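Local atomic coordinates of ABC sugar transporter, periplasmic sugar binding protein (Legionella pneumophila subsp. pneumophila, PDB entry 3ROT), a protein that probably binds a sugar in the periplasm as the soluble receptor of an ABC transporter that takes up carbohydrate. Residues Y7-G12 and Q37-P42; T67-D72 and V89-T94; T19-G24 and F248-L253; P48-F53 and T73-S78. All coordinates share one frame; numbering follows the deposited sequence.

Interaction 1: residues Y7-G12 and Q37-P42; sequences YLITHG and QILAPP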
loop_
_atom_site.group_PDB
_atom_site.type_symbol
_atom_site.label_atom_id
_atom_site.label_comp_id
_atom_site.label_asym_id
_atom_site.label_seq_id
_atom_site.Cartn_x
_atom_site.Cartn_y
_atom_site.Cartn_z
ATOM N N TYR A 7 23.687 -4.375 -6.621
ATOM C CA TYR A 7 22.433 -4.797 -6.001
ATOM C C TYR A 7 21.978 -3.829 -4.914
ATOM O O TYR A 7 22.797 -3.287 -4.170
ATOM C CB TYR A 7 22.586 -6.175 -5.352
ATOM C CG TYR A 7 22.642 -7.346 -6.308
ATOM C CD1 TYR A 7 21.476 -7.896 -6.838
ATOM C CD2 TYR A 7 23.859 -7.927 -6.653
ATOM C CE1 TYR A 7 21.523 -9.003 -7.682
ATOM C CE2 TYR A 7 23.917 -9.034 -7.501
ATOM C CZ TYR A 7 22.747 -9.565 -8.005
ATOM O OH TYR A 7 22.796 -10.676 -8.816
ATOM N N LEU A 8 20.670 -3.616 -4.842
ATOM C CA LEU A 8 20.074 -2.781 -3.806
ATOM C C LEU A 8 19.067 -3.722 -3.158
ATOM O O LEU A 8 18.075 -4.107 -3.773
ATOM C CB LEU A 8 19.370 -1.548 -4.394
ATOM C CG LEU A 8 18.494 -0.735 -3.421
ATOM C CD1 LEU A 8 19.249 -0.456 -2.121
ATOM C CD2 LEU A 8 18.065 0.577 -4.080
ATOM N N ILE A 9 19.336 -4.115 -1.923
ATOM C CA ILE A 9 18.467 -5.047 -1.233
ATOM C C ILE A 9 17.812 -4.413 -0.012
ATOM O O ILE A 9 18.478 -3.763 0.792
ATOM C CB ILE A 9 19.284 -6.303 -0.843
ATOM C CG1 ILE A 9 20.021 -6.820 -2.089
ATOM C CG2 ILE A 9 18.364 -7.373 -0.267
ATOM C CD1 ILE A 9 20.934 -8.021 -1.882
ATOM N N THR A 10 16.496 -4.585 0.116
ATOM C CA THR A 10 15.764 -4.031 1.247
ATOM C C THR A 10 14.828 -5.060 1.864
ATOM O O THR A 10 14.677 -6.164 1.352
ATOM C CB THR A 10 14.932 -2.779 0.847
ATOM O OG1 THR A 10 13.895 -3.156 -0.066
ATOM C CG2 THR A 10 15.836 -1.731 0.195
ATOM N N HIS A 11 14.213 -4.689 2.978
ATOM C CA HIS A 11 13.300 -5.579 3.682
ATOM C C HIS A 11 11.837 -5.292 3.352
ATOM O O HIS A 11 10.941 -5.932 3.888
ATOM C CB HIS A 11 13.518 -5.459 5.197
ATOM C CG HIS A 11 13.471 -4.050 5.701
ATOM N ND1 HIS A 11 14.585 -3.237 5.746
ATOM C CD2 HIS A 11 12.434 -3.295 6.137
ATOM C CE1 HIS A 11 14.236 -2.042 6.190
ATOM N NE2 HIS A 11 12.936 -2.051 6.434
ATOM N N GLY A 12 11.598 -4.322 2.477
ATOM C CA GLY A 12 10.236 -3.983 2.105
ATOM C C GLY A 12 10.192 -3.274 0.766
ATOM O O GLY A 12 11.213 -2.774 0.288
ATOM N N GLN A 37 20.209 -4.264 -9.950
ATOM C CA GLN A 37 19.064 -5.120 -9.701
ATOM C C GLN A 37 18.571 -4.792 -8.288
ATOM O O GLN A 37 19.371 -4.629 -7.367
ATOM C CB GLN A 37 19.463 -6.596 -9.793
ATOM C CG GLN A 37 18.283 -7.546 -9.671
ATOM C CD GLN A 37 18.612 -8.970 -10.094
ATOM O OE1 GLN A 37 17.774 -9.870 -9.973
ATOM N NE2 GLN A 37 19.827 -9.183 -10.594
ATOM N N ILE A 38 17.256 -4.680 -8.128
ATOM C CA ILE A 38 16.668 -4.371 -6.831
ATOM C C ILE A 38 15.920 -5.595 -6.321
ATOM O O ILE A 38 15.057 -6.140 -7.011
ATOM C CB ILE A 38 15.689 -3.167 -6.937
ATOM C CG1 ILE A 38 16.448 -1.929 -7.428
ATOM C CG2 ILE A 38 15.034 -2.889 -5.577
ATOM C CD1 ILE A 38 15.614 -0.686 -7.493
ATOM N N LEU A 39 16.268 -6.026 -5.112
ATOM C CA LEU A 39 15.651 -7.190 -4.482
ATOM C C LEU A 39 14.963 -6.781 -3.186
ATOM O O LEU A 39 15.590 -6.208 -2.292
ATOM C CB LEU A 39 16.710 -8.257 -4.186
ATOM C CG LEU A 39 17.487 -8.806 -5.391
ATOM C CD1 LEU A 39 18.513 -9.824 -4.907
ATOM C CD2 LEU A 39 16.518 -9.449 -6.386
ATOM N N ALA A 40 13.672 -7.079 -3.089
ATOM C CA ALA A 40 12.893 -6.740 -1.905
ATOM C C ALA A 40 11.667 -7.649 -1.812
ATOM O O ALA A 40 10.981 -7.877 -2.813
ATOM C CB ALA A 40 12.458 -5.272 -1.972
ATOM N N PRO A 41 11.376 -8.180 -0.609
ATOM C CA PRO A 41 10.227 -9.068 -0.393
ATOM C C PRO A 41 8.927 -8.415 -0.852
ATOM O O PRO A 41 8.748 -7.209 -0.704
ATOM C CB PRO A 41 10.254 -9.307 1.111
ATOM C CG PRO A 41 11.707 -9.193 1.439
ATOM C CD PRO A 41 12.110 -7.974 0.651
ATOM N N PRO A 42 8.002 -9.211 -1.405
ATOM C CA PRO A 42 6.709 -8.719 -1.894
ATOM C C PRO A 42 5.867 -8.009 -0.835
ATOM O O PRO A 42 5.003 -7.195 -1.168
ATOM C CB PRO A 42 6.028 -9.987 -2.406
ATOM C CG PRO A 42 7.183 -10.881 -2.768
ATOM C CD PRO A 42 8.125 -10.662 -1.622
#
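Tyr7 and Gln37 stand side by side and point the same way from two parallel strands. The Tyr7 ring is set obliquely against the Gln37 chain, with CD1 of Tyr7 3.8 Å from CB of Gln37. Next along this face, Leu39 CD1 comes 4.0 Å from Tyr7 CD1, also obliquely. Ile9 and Leu39 again run alongside each other, Ile9 CG1 lying 4.2 Å from Leu39 CB. Helix 47-59 covers this face. On the other face Leu8 CB meets Ile38 CG1, and Phe22 of helix 16-32 packs over both. The two strands and helix 16-32 form a beta-alpha-beta unit of the N-terminal sheet. Three backbone bonds fix the register: Leu8 N to Gln37 O, Leu39 N to Leu8 O and Thr10 N to Leu39 O, each 3.0 Å. Past the strands, chi1 of 66° turns Thr10 OG1 to Gly12 O, 2.7 Å away, with the Ala40 methyl beside it. His11 points away from 37-42 and bonds to Thr68 and to a glycerol, probably from the crystallisation liquor. The chemistry divides accordingly: mostly apolar side chains back the paired strands, whereas the loop beyond carries polar groups to a pocket that may receive sugar.

Interaction 2: residues T67-D72 and V89-T94; sequences TTIPSD and VIAVDT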
loop_
_atom_site.group_PDB
_atom_site.type_symbol
_atom_site.label_atom_id
_atom_site.label_comp_id
_atom_site.label_asym_id
_atom_site.label_seq_id
_atom_site.Cartn_x
_atom_site.Cartn_y
_atom_site.Cartn_z
ATOM N N THR A 67 22.400 -2.464 1.110
ATOM C CA THR A 67 21.331 -3.199 1.765
ATOM C C THR A 67 20.940 -2.598 3.113
ATOM O O THR A 67 21.734 -1.917 3.753
ATOM C CB THR A 67 21.727 -4.692 1.970
ATOM O OG1 THR A 67 20.603 -5.425 2.467
ATOM C CG2 THR A 67 22.871 -4.828 2.962
ATOM N N THR A 68 19.697 -2.825 3.513
ATOM C CA THR A 68 19.225 -2.362 4.803
ATOM C C THR A 68 19.623 -3.498 5.751
ATOM O O THR A 68 19.818 -4.630 5.317
ATOM C CB THR A 68 17.688 -2.189 4.819
ATOM O OG1 THR A 68 17.063 -3.470 4.695
ATOM C CG2 THR A 68 17.231 -1.314 3.661
ATOM N N ILE A 69 19.771 -3.199 7.036
ATOM C CA ILE A 69 20.141 -4.217 8.002
ATOM C C ILE A 69 19.287 -3.947 9.239
ATOM O O ILE A 69 19.770 -3.394 10.230
ATOM C CB ILE A 69 21.654 -4.131 8.342
ATOM C CG1 ILE A 69 22.470 -4.020 7.047
ATOM C CG2 ILE A 69 22.087 -5.372 9.140
ATOM C CD1 ILE A 69 23.995 -3.922 7.245
ATOM N N PRO A 70 17.991 -4.326 9.181
ATOM C CA PRO A 70 17.006 -4.145 10.256
ATOM C C PRO A 70 17.077 -5.129 11.420
ATOM O O PRO A 70 16.173 -5.159 12.249
ATOM C CB PRO A 70 15.681 -4.246 9.519
ATOM C CG PRO A 70 15.966 -5.318 8.529
ATOM C CD PRO A 70 17.354 -4.947 8.005
ATOM N N SER A 71 18.135 -5.931 11.477
ATOM C CA SER A 71 18.303 -6.908 12.551
ATOM C C SER A 71 19.764 -6.989 12.981
ATOM O O SER A 71 20.670 -6.908 12.147
ATOM C CB SER A 71 17.832 -8.288 12.090
ATOM O OG SER A 71 18.072 -9.277 13.080
ATOM N N ASP A 72 19.991 -7.151 14.281
ATOM C CA ASP A 72 21.350 -7.251 14.798
ATOM C C ASP A 72 21.917 -8.665 14.658
ATOM O O ASP A 72 23.121 -8.864 14.814
ATOM C CB ASP A 72 21.406 -6.839 16.277
ATOM C CG ASP A 72 21.277 -5.339 16.481
ATOM O OD1 ASP A 72 22.074 -4.578 15.889
ATOM O OD2 ASP A 72 20.384 -4.920 17.246
ATOM N N VAL A 89 30.001 -3.868 0.707
ATOM C CA VAL A 89 28.624 -3.780 1.159
ATOM C C VAL A 89 28.408 -2.463 1.886
ATOM O O VAL A 89 29.160 -2.112 2.790
ATOM C CB VAL A 89 28.251 -4.933 2.104
ATOM C CG1 VAL A 89 26.792 -4.807 2.510
ATOM C CG2 VAL A 89 28.493 -6.267 1.414
ATOM N N ILE A 90 27.390 -1.727 1.457
ATOM C CA ILE A 90 27.052 -0.450 2.064
ATOM C C ILE A 90 25.695 -0.583 2.736
ATOM O O ILE A 90 24.778 -1.178 2.177
ATOM C CB ILE A 90 27.013 0.676 0.997
ATOM C CG1 ILE A 90 28.445 1.046 0.600
ATOM C CG2 ILE A 90 26.285 1.904 1.534
ATOM C CD1 ILE A 90 28.526 2.189 -0.400
ATOM N N ALA A 91 25.574 -0.062 3.951
ATOM C CA ALA A 91 24.308 -0.143 4.664
ATOM C C ALA A 91 23.504 1.125 4.386
ATOM O O ALA A 91 24.040 2.229 4.424
ATOM C CB ALA A 91 24.549 -0.293 6.168
ATOM N N VAL A 92 22.220 0.952 4.092
ATOM C CA VAL A 92 21.344 2.079 3.835
ATOM C C VAL A 92 20.055 1.957 4.641
ATOM O O VAL A 92 19.594 0.845 4.938
ATOM C CB VAL A 92 20.988 2.181 2.332
ATOM C CG1 VAL A 92 22.249 2.355 1.512
ATOM C CG2 VAL A 92 20.239 0.937 1.894
ATOM N N ASP A 93 19.502 3.110 5.008
ATOM C CA ASP A 93 18.250 3.206 5.753
ATOM C C ASP A 93 18.335 2.750 7.201
ATOM O O ASP A 93 18.007 3.502 8.103
ATOM C CB ASP A 93 17.153 2.424 5.025
ATOM C CG ASP A 93 15.828 2.444 5.769
ATOM O OD1 ASP A 93 15.156 3.500 5.779
ATOM O OD2 ASP A 93 15.469 1.400 6.345
ATOM N N THR A 94 18.768 1.516 7.420
ATOM C CA THR A 94 18.876 0.980 8.772
ATOM C C THR A 94 20.197 0.256 8.909
ATOM O O THR A 94 20.620 -0.460 7.994
ATOM C CB THR A 94 17.758 -0.043 9.089
ATOM O OG1 THR A 94 16.479 0.521 8.780
ATOM C CG2 THR A 94 17.797 -0.430 10.574
#
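Thr67 pairs with Ala91 as parallel strand neighbours. Thr67 N gives a hydrogen bond to Ile90 O at 2.9 Å, nearly in line with the carbonyl. Thr67 O takes one from Val92 N, also at 2.9 Å, but here the donor stands 44° out of the carbonyl plane. The Thr67 and Val89 side chains meet at a slant, CG2 of Thr67 3.9 Å from CG1 of Val89. OG1 of Thr67 lies anti to its own N (chi1 -173°) and is hydrogen-bonded to Ile9 O on the neighbouring strand. Thr68 follows, with its CA-H directed at Val92 O. Its methyl CG2 runs alongside Asp93 CB, the two side chains pointing the same way. The hydroxyl of Thr68 turns to other partners, among them NE2 of Gln50 on helix 47-59. At Ile69 the chain has left the sheet, yet Ile69 N still bonds to Thr94 O at 3.0 Å, from above the carbonyl plane. Ile69 CD1 lies 3.8 Å from Ala91 CB. Pro70 ends the contact, CA of Pro70 3.8 Å from CG2 of Thr94. Within 89-94, Thr94 OG1 donates to Asp93 OD2 at 2.8 Å, meeting it from above the carboxylate plane. Asp93 OD2 also bonds to the glycerol, and OD1 bonds weakly to Tyr17. Loops at the C-terminal ends of the strands line the sugar cleft in periplasmic binding proteins, and these two are consistent with that. The backbone bonding thus continues from strand into loop, and the Ile69 to Thr94 bond ties the two loops together beside this probable cleft.

Interaction 3: residues T19-G24 and F248-L253; sequences TSLFQG and FLMGYL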
loop_
_atom_site.group_PDB
_atom_site.type_symbol
_atom_site.label_atom_id
_atom_site.label_comp_id
_atom_site.label_asym_id
_atom_site.label_seq_id
_atom_site.Cartn_x
_atom_site.Cartn_y
_atom_site.Cartn_z
ATOM N N THR A 19 9.906 3.226 -3.152
ATOM C CA THR A 19 9.953 3.580 -4.564
ATOM C C THR A 19 10.778 4.850 -4.777
ATOM O O THR A 19 11.380 5.043 -5.831
ATOM C CB THR A 19 8.530 3.755 -5.150
ATOM O OG1 THR A 19 7.751 4.590 -4.289
ATOM C CG2 THR A 19 7.849 2.415 -5.276
ATOM N N SER A 20 10.810 5.708 -3.763
ATOM C CA SER A 20 11.574 6.938 -3.849
ATOM C C SER A 20 13.062 6.583 -3.729
ATOM O O SER A 20 13.908 7.109 -4.446
ATOM C CB SER A 20 11.143 7.888 -2.728
ATOM O OG SER A 20 11.877 9.093 -2.791
ATOM N N LEU A 21 13.373 5.667 -2.820
ATOM C CA LEU A 21 14.744 5.216 -2.635
ATOM C C LEU A 21 15.205 4.490 -3.907
ATOM O O LEU A 21 16.313 4.706 -4.400
ATOM C CB LEU A 21 14.832 4.249 -1.455
ATOM C CG LEU A 21 16.231 3.675 -1.247
ATOM C CD1 LEU A 21 17.067 4.721 -0.555
ATOM C CD2 LEU A 21 16.181 2.398 -0.419
ATOM N N PHE A 22 14.350 3.619 -4.423
ATOM C CA PHE A 22 14.665 2.853 -5.625
ATOM C C PHE A 22 14.938 3.738 -6.842
ATOM O O PHE A 22 15.864 3.474 -7.615
ATOM C CB PHE A 22 13.519 1.888 -5.959
ATOM C CG PHE A 22 13.256 0.842 -4.908
ATOM C CD1 PHE A 22 14.250 0.448 -4.015
ATOM C CD2 PHE A 22 12.014 0.209 -4.847
ATOM C CE1 PHE A 22 14.020 -0.565 -3.078
ATOM C CE2 PHE A 22 11.773 -0.810 -3.912
ATOM C CZ PHE A 22 12.785 -1.195 -3.027
ATOM N N GLN A 23 14.123 4.773 -7.026
ATOM C CA GLN A 23 14.291 5.672 -8.160
ATOM C C GLN A 23 15.624 6.414 -8.084
ATOM O O GLN A 23 16.290 6.592 -9.100
ATOM C CB GLN A 23 13.123 6.660 -8.241
ATOM C CG GLN A 23 13.238 7.655 -9.385
ATOM C CD GLN A 23 13.478 7.003 -10.753
ATOM O OE1 GLN A 23 13.997 7.648 -11.668
ATOM N NE2 GLN A 23 13.094 5.739 -10.897
ATOM N N GLY A 24 16.016 6.837 -6.883
ATOM C CA GLY A 24 17.289 7.520 -6.730
ATOM C C GLY A 24 18.444 6.598 -7.105
ATOM O O GLY A 24 19.414 7.012 -7.746
ATOM N N PHE A 248 15.407 9.485 -1.827
ATOM C CA PHE A 248 15.934 9.602 -3.185
ATOM C C PHE A 248 17.445 9.842 -3.124
ATOM O O PHE A 248 18.220 9.206 -3.841
ATOM C CB PHE A 248 15.260 10.762 -3.926
ATOM C CG PHE A 248 15.715 10.916 -5.351
ATOM C CD1 PHE A 248 14.952 10.403 -6.401
ATOM C CD2 PHE A 248 16.920 11.553 -5.646
ATOM C CE1 PHE A 248 15.388 10.522 -7.730
ATOM C CE2 PHE A 248 17.367 11.676 -6.967
ATOM C CZ PHE A 248 16.597 11.158 -8.010
ATOM N N LEU A 249 17.850 10.769 -2.258
ATOM C CA LEU A 249 19.256 11.115 -2.068
ATOM C C LEU A 249 20.029 9.903 -1.551
ATOM O O LEU A 249 21.152 9.619 -1.990
ATOM C CB LEU A 249 19.377 12.273 -1.064
ATOM C CG LEU A 249 20.781 12.840 -0.858
ATOM C CD1 LEU A 249 21.285 13.449 -2.164
ATOM C CD2 LEU A 249 20.753 13.895 0.243
HETATM N N MSE A 250 19.411 9.197 -0.614
HETATM C CA MSE A 250 19.985 8.001 -0.006
HETATM C C MSE A 250 20.284 7.016 -1.133
HETATM O O MSE A 250 21.392 6.500 -1.250
HETATM C CB MSE A 250 18.965 7.395 0.958
HETATM C CG MSE A 250 19.523 6.541 2.089
HETATM SE SE MSE A 250 18.051 5.899 3.205
HETATM C CE MSE A 250 17.365 7.556 3.824
ATOM N N GLY A 251 19.274 6.764 -1.962
ATOM C CA GLY A 251 19.443 5.849 -3.075
ATOM C C GLY A 251 20.534 6.286 -4.034
ATOM O O GLY A 251 21.472 5.534 -4.291
ATOM N N TYR A 252 20.413 7.507 -4.548
ATOM C CA TYR A 252 21.375 8.061 -5.502
ATOM C C TYR A 252 22.809 7.995 -4.984
ATOM O O TYR A 252 23.707 7.463 -5.643
ATOM C CB TYR A 252 21.020 9.517 -5.808
ATOM C CG TYR A 252 21.727 10.075 -7.019
ATOM C CD1 TYR A 252 21.105 10.085 -8.268
ATOM C CD2 TYR A 252 23.044 10.527 -6.932
ATOM C CE1 TYR A 252 21.781 10.525 -9.406
ATOM C CE2 TYR A 252 23.731 10.965 -8.063
ATOM C CZ TYR A 252 23.096 10.958 -9.293
ATOM O OH TYR A 252 23.795 11.351 -10.409
ATOM N N LEU A 253 23.023 8.536 -3.793
ATOM C CA LEU A 253 24.347 8.553 -3.212
ATOM C C LEU A 253 24.944 7.198 -2.865
ATOM O O LEU A 253 26.161 7.032 -2.956
ATOM C CB LEU A 253 24.374 9.465 -1.981
ATOM C CG LEU A 253 24.335 10.965 -2.284
ATOM C CD1 LEU A 253 24.394 11.763 -0.965
ATOM C CD2 LEU A 253 25.516 11.329 -3.192
HETATM O O HOH W 1 13.335 11.916 -1.325
#
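Phe248 lays one face of its ring on the backbone of Gly24. The CA of Gly24 sits 3.7 Å from the centroid of the Phe248 ring and only 12° off the ring normal, a CH-pi contact. With CG anti to the backbone N (chi1 -178°), the ring extends over Gly24. CG of Gln23 lies at the ring edge, near its plane. Gly24 CA also lies against Phe248 O at 3.5 Å, and Gly24 O is 3.2 Å from Tyr252 CA. Gly251 CA faces Leu21 O in a CA-H...O contact, backbone on backbone. With glycines at the crossing, the axes of 19-24 and 248-253 come within 6.5 Å at a crossing angle of -33°. This is a close glycine-mediated helix crossing, with four CA-H...O contacts and no direct hydrogen bond across it. It joins the first helix of the N-terminal lobe to one from near the chain's end, which returns to that lobe. Leu21 CD1 reaches across, 3.6 Å from CB of selenomethionine Met250 and 3.3 Å from Gly251 N. One water accepts a bond from Phe248 N and is weakly linked to Ser20 OG. Arg212 of the second subunit packs on Phe248 and Gln23.

Interaction 4: residues P48-F53 and T73-S78; sequences PKQVQF and TAFSKS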
loop_
_atom_site.group_PDB
_atom_site.type_symbol
_atom_site.label_atom_id
_atom_site.label_comp_id
_atom_site.label_asym_id
_atom_site.label_seq_id
_atom_site.Cartn_x
_atom_site.Cartn_y
_atom_site.Cartn_z
ATOM N N PRO A 48 14.059 -13.286 6.686
ATOM C CA PRO A 48 14.660 -14.485 6.093
ATOM C C PRO A 48 14.715 -14.415 4.558
ATOM O O PRO A 48 15.690 -14.845 3.941
ATOM C CB PRO A 48 13.771 -15.614 6.622
ATOM C CG PRO A 48 12.454 -14.936 6.874
ATOM C CD PRO A 48 12.872 -13.630 7.486
ATOM N N LYS A 49 13.669 -13.863 3.953
ATOM C CA LYS A 49 13.627 -13.716 2.503
ATOM C C LYS A 49 14.754 -12.778 2.061
ATOM O O LYS A 49 15.470 -13.058 1.092
ATOM C CB LYS A 49 12.281 -13.141 2.076
ATOM C CG LYS A 49 12.095 -13.045 0.583
ATOM C CD LYS A 49 12.325 -14.390 -0.083
ATOM C CE LYS A 49 11.596 -14.464 -1.410
ATOM N NZ LYS A 49 10.126 -14.256 -1.212
ATOM N N GLN A 50 14.909 -11.667 2.776
ATOM C CA GLN A 50 15.962 -10.711 2.459
ATOM C C GLN A 50 17.332 -11.361 2.618
ATOM O O GLN A 50 18.235 -11.113 1.822
ATOM C CB GLN A 50 15.868 -9.468 3.360
ATOM C CG GLN A 50 17.127 -8.596 3.311
ATOM C CD GLN A 50 16.976 -7.270 4.034
ATOM O OE1 GLN A 50 16.232 -7.159 5.006
ATOM N NE2 GLN A 50 17.704 -6.259 3.568
ATOM N N VAL A 51 17.487 -12.189 3.649
ATOM C CA VAL A 51 18.753 -12.873 3.881
ATOM C C VAL A 51 19.067 -13.760 2.677
ATOM O O VAL A 51 20.206 -13.816 2.215
ATOM C CB VAL A 51 18.706 -13.735 5.172
ATOM C CG1 VAL A 51 19.902 -14.678 5.217
ATOM C CG2 VAL A 51 18.716 -12.832 6.398
ATOM N N GLN A 52 18.053 -14.444 2.163
ATOM C CA GLN A 52 18.252 -15.300 1.003
ATOM C C GLN A 52 18.636 -14.444 -0.208
ATOM O O GLN A 52 19.505 -14.821 -0.994
ATOM C CB GLN A 52 16.981 -16.103 0.719
ATOM C CG GLN A 52 17.108 -17.056 -0.455
ATOM C CD GLN A 52 18.409 -17.837 -0.430
ATOM O OE1 GLN A 52 18.788 -18.411 0.598
ATOM N NE2 GLN A 52 19.101 -17.871 -1.566
ATOM N N PHE A 53 17.988 -13.289 -0.356
ATOM C CA PHE A 53 18.310 -12.381 -1.460
ATOM C C PHE A 53 19.799 -12.010 -1.438
ATOM O O PHE A 53 20.491 -12.087 -2.457
ATOM C CB PHE A 53 17.477 -11.102 -1.369
ATOM C CG PHE A 53 16.069 -11.248 -1.876
ATOM C CD1 PHE A 53 15.820 -11.808 -3.126
ATOM C CD2 PHE A 53 14.995 -10.787 -1.121
ATOM C CE1 PHE A 53 14.518 -11.902 -3.620
ATOM C CE2 PHE A 53 13.695 -10.878 -1.605
ATOM C CZ PHE A 53 13.456 -11.437 -2.859
ATOM N N THR A 73 21.063 -9.637 14.344
ATOM C CA THR A 73 21.507 -11.027 14.223
ATOM C C THR A 73 21.275 -11.733 12.876
ATOM O O THR A 73 22.127 -12.491 12.405
ATOM C CB THR A 73 20.846 -11.901 15.323
ATOM O OG1 THR A 73 19.424 -11.696 15.310
ATOM C CG2 THR A 73 21.392 -11.539 16.689
ATOM N N ALA A 74 20.120 -11.488 12.270
ATOM C CA ALA A 74 19.750 -12.119 11.008
ATOM C C ALA A 74 20.757 -12.036 9.863
ATOM O O ALA A 74 20.908 -12.993 9.101
ATOM C CB ALA A 74 18.412 -11.562 10.539
ATOM N N PHE A 75 21.451 -10.912 9.743
ATOM C CA PHE A 75 22.387 -10.712 8.638
ATOM C C PHE A 75 23.880 -10.964 8.875
ATOM O O PHE A 75 24.665 -10.981 7.922
ATOM C CB PHE A 75 22.184 -9.296 8.103
ATOM C CG PHE A 75 20.757 -9.004 7.741
ATOM C CD1 PHE A 75 20.251 -9.381 6.500
ATOM C CD2 PHE A 75 19.894 -8.433 8.672
ATOM C CE1 PHE A 75 18.907 -9.198 6.194
ATOM C CE2 PHE A 75 18.553 -8.246 8.378
ATOM C CZ PHE A 75 18.053 -8.631 7.133
ATOM N N SER A 76 24.265 -11.178 10.129
ATOM C CA SER A 76 25.668 -11.398 10.484
ATOM C C SER A 76 26.460 -12.315 9.563
ATOM O O SER A 76 27.470 -11.914 8.989
ATOM C CB SER A 76 25.760 -11.927 11.911
ATOM O OG SER A 76 25.096 -11.047 12.796
ATOM N N LYS A 77 26.003 -13.552 9.431
ATOM C CA LYS A 77 26.694 -14.530 8.602
ATOM C C LYS A 77 26.832 -14.076 7.156
ATOM O O LYS A 77 27.895 -14.216 6.557
ATOM C CB LYS A 77 25.957 -15.865 8.650
ATOM C CG LYS A 77 26.839 -17.049 8.326
ATOM C CD LYS A 77 26.916 -17.993 9.516
ATOM C CE LYS A 77 27.336 -17.259 10.780
ATOM N NZ LYS A 77 27.328 -18.157 11.973
ATOM N N SER A 78 25.753 -13.543 6.598
ATOM C CA SER A 78 25.759 -13.070 5.218
ATOM C C SER A 78 26.752 -11.926 5.045
ATOM O O SER A 78 27.502 -11.885 4.069
ATOM C CB SER A 78 24.360 -12.598 4.822
ATOM O OG SER A 78 23.405 -13.628 5.018
#
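The Phe75 ring and the Gln50 amide are the flat groups, their planes 73° apart and their side chains crossing at about a right angle. Gln50 approaches the CE1-CZ side of the ring obliquely. Gln50 CG is 3.4 Å from Phe75 CE1, and Gln50 OE1 is 3.2 Å from Phe75 CZ. That oxygen is buried and has no hydrogen-bond partner in the model, whereas the amide's NE2 is engaged by Thr68. An extended chain, with CG anti to the backbone N (chi1 166°), carries the amide this far from helix 47-59. Val51 also meets the ring obliquely, CG2 of Val51 lying 3.6 Å from Phe75 CE1. Val51 CG2 also lies 3.5 Å from Ala74 O and 4.3 Å from Ala74 CB. Val51 CG1 lies 3.7 Å from Ser78 OG, a hydroxyl that bonds to Glu55. The segments meet by van der Waals packing, with no hydrogen bond between them. Ile69 and Pro70 pack against Phe75 from the loop after strand 64-67, and Val47 and Ile54 from helix 47-59. The contact thus sets helix 47-59 beside the residues leading into helix 76-85, while Gln50 and Phe53 rest on Ile9 of strand 5-9.

How the interactions relate
From the N terminus, interaction 1 opens at 7-12. Interaction 3 opens at 19-24, before interaction 1 closes at 37-42, so these two cross. That first closure brings strand 35-39 back beside strand 5-9 after helix 16-32. Interaction 4 opens next on helix 47-59. Interaction 2 opens at 67-72 before interaction 4 closes at 73-78, and itself closes at 89-94, so these two also cross. Interaction 3 closes only at 248-253, and its long loop encloses interactions 2 and 4. All four lie in the N-terminal lobe. Thr68 of interaction 2 links it to interactions 1 and 4. Phe22 packs interaction 3 against interaction 1, and Met250 packs interaction 3 against Asp93 of interaction 2.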